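Local coordinates for protein Asp/Glu-specific dipeptidyl-peptidase (Flavobacterium psychrophilum, PDB 5JXF) that removes dipeptides from the N-terminus of oligopeptides as a serine peptidase, with strict specificity for Asp or Glu at the P1 position, at residues L707-V710 and D711-G715. Numbering follows the deposited sequence.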
loop_
_atom_site.group_PDB
_atom_site.type_symbol
_atom_site.label_atom_id
_atom_site.label_comp_id
_atom_site.label_asym_id
_atom_site.label_seq_id
_atom_site.Cartn_x
_atom_site.Cartn_y
_atom_site.Cartn_z
ATOM N N LEU A 707 -17.833 21.161 -7.964
ATOM C CA LEU A 707 -18.070 22.459 -8.592
ATOM C C LEU A 707 -16.813 22.971 -9.312
ATOM O O LEU A 707 -16.894 23.486 -10.429
ATOM C CB LEU A 707 -18.549 23.475 -7.555
ATOM C CG LEU A 707 -19.826 23.163 -6.766
ATOM C CD1 LEU A 707 -20.052 24.239 -5.718
ATOM C CD2 LEU A 707 -21.052 23.036 -7.679
ATOM N N PHE A 708 -15.657 22.802 -8.679
ATOM C CA PHE A 708 -14.375 23.087 -9.331
ATOM C C PHE A 708 -14.263 22.398 -10.699
ATOM O O PHE A 708 -13.845 23.008 -11.682
ATOM C CB PHE A 708 -13.202 22.652 -8.438
ATOM C CG PHE A 708 -11.854 22.803 -9.085
ATOM C CD1 PHE A 708 -11.184 24.026 -9.060
ATOM C CD2 PHE A 708 -11.248 21.729 -9.711
ATOM C CE1 PHE A 708 -9.935 24.168 -9.659
ATOM C CE2 PHE A 708 -9.992 21.862 -10.300
ATOM C CZ PHE A 708 -9.335 23.087 -10.280
ATOM N N ILE A 709 -14.642 21.131 -10.767
ATOM C CA ILE A 709 -14.490 20.413 -12.018
ATOM C C ILE A 709 -15.508 20.934 -13.050
ATOM O O ILE A 709 -15.159 21.184 -14.204
ATOM C CB ILE A 709 -14.650 18.914 -11.808
ATOM C CG1 ILE A 709 -13.462 18.380 -11.009
ATOM C CG2 ILE A 709 -14.754 18.195 -13.143
ATOM C CD1 ILE A 709 -12.163 18.358 -11.819
ATOM N N VAL A 710 -16.755 21.120 -12.625
ATOM C CA VAL A 710 -17.775 21.707 -13.491
ATOM C C VAL A 710 -17.322 23.068 -14.039
ATOM O O VAL A 710 -17.494 23.401 -15.229
ATOM C CB VAL A 710 -19.106 21.885 -12.724
ATOM C CG1 VAL A 710 -20.108 22.626 -13.585
ATOM C CG2 VAL A 710 -19.633 20.529 -12.263
ATOM N N ASP A 711 -16.713 23.842 -13.154
ATOM C CA ASP A 711 -16.419 25.232 -13.424
ATOM C C ASP A 711 -15.041 25.447 -14.061
ATOM O O ASP A 711 -14.945 25.804 -15.239
ATOM C CB ASP A 711 -16.526 26.017 -12.117
ATOM C CG ASP A 711 -16.379 27.495 -12.303
ATOM O OD1 ASP A 711 -15.957 27.931 -13.391
ATOM O OD2 ASP A 711 -16.690 28.228 -11.341
ATOM N N LYS A 712 -13.981 25.274 -13.273
ATOM C CA LYS A 712 -12.635 25.623 -13.738
ATOM C C LYS A 712 -12.163 24.694 -14.844
ATOM O O LYS A 712 -11.464 25.122 -15.757
ATOM C CB LYS A 712 -11.639 25.599 -12.582
ATOM C CG LYS A 712 -11.768 26.790 -11.650
ATOM C CD LYS A 712 -11.193 28.059 -12.306
ATOM C CE LYS A 712 -11.223 29.221 -11.336
ATOM N NZ LYS A 712 -12.566 29.301 -10.692
ATOM N N PHE A 713 -12.565 23.425 -14.772
ATOM C CA PHE A 713 -12.064 22.440 -15.714
ATOM C C PHE A 713 -12.900 22.427 -16.995
ATOM O O PHE A 713 -12.353 22.523 -18.096
ATOM C CB PHE A 713 -12.029 21.049 -15.066
ATOM C CG PHE A 713 -11.504 19.961 -15.974
ATOM C CD1 PHE A 713 -10.146 19.761 -16.128
ATOM C CD2 PHE A 713 -12.382 19.131 -16.669
ATOM C CE1 PHE A 713 -9.660 18.759 -16.964
ATOM C CE2 PHE A 713 -11.914 18.135 -17.513
ATOM C CZ PHE A 713 -10.548 17.936 -17.654
ATOM N N ALA A 714 -14.218 22.314 -16.861
ATOM C CA ALA A 714 -15.073 22.163 -18.040
ATOM C C ALA A 714 -15.565 23.495 -18.593
ATOM O O ALA A 714 -15.904 23.585 -19.766
ATOM C CB ALA A 714 -16.274 21.239 -17.721
ATOM N N GLY A 715 -15.609 24.524 -17.752
ATOM C CA GLY A 715 -16.082 25.830 -18.172
ATOM C C GLY A 715 -17.591 25.855 -18.232
ATOM O O GLY A 715 -18.181 26.635 -18.988
#
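F708 and K712 meet one turn apart on helix 703-713. K712 CB lies over one face of the F708 ring, 4.1 Å from its centroid and 27° off the ring normal, a CH-pi contact. CG of K712 follows alongside, 3.8 Å from F708 CE1. The ring reaches this place because F708 CG is anti to the backbone N (chi1 175°). The two side chains cross at about a right angle. L629 and L632 of helix 627-635 also touch the F708 side chain, and L632 touches K712 as well, so the pair packs against that helix.

D711 is held by its backbone and by its carboxylate. Its N donates to L707 O at 2.8 Å, an i to i+4 bond; the same N also makes a weak bond to F708 O. The carboxylate leads away from the preceding turn. Its OD2 is hydrogen-bonded to Y641 OH and forms a salt bridge with K717 NZ. These two partners tie the buried acid to residues beyond the helix and would be expected to stabilise its negative charge.

The turn then widens. F708 O receives K712 N at 2.8 Å and F713 N at 3.4 Å, both weak bonds. The clearer bond is A714 N to I709 O, 3.0 Å, which spans five residues. F713 CB sits 3.2 Å from the same I709 O, and I709 CD1 makes a looser apolar contact with F713 CB at 4.2 Å. G715 then leaves the helical conformation with positive phi, and its N bonds to D711 O.

The i to i+5 bond marks a pi-type turn near the C-terminal end of helix 703-713, which directly follows strand 698-702 of the eight-stranded antiparallel sheet in this S46 peptidase.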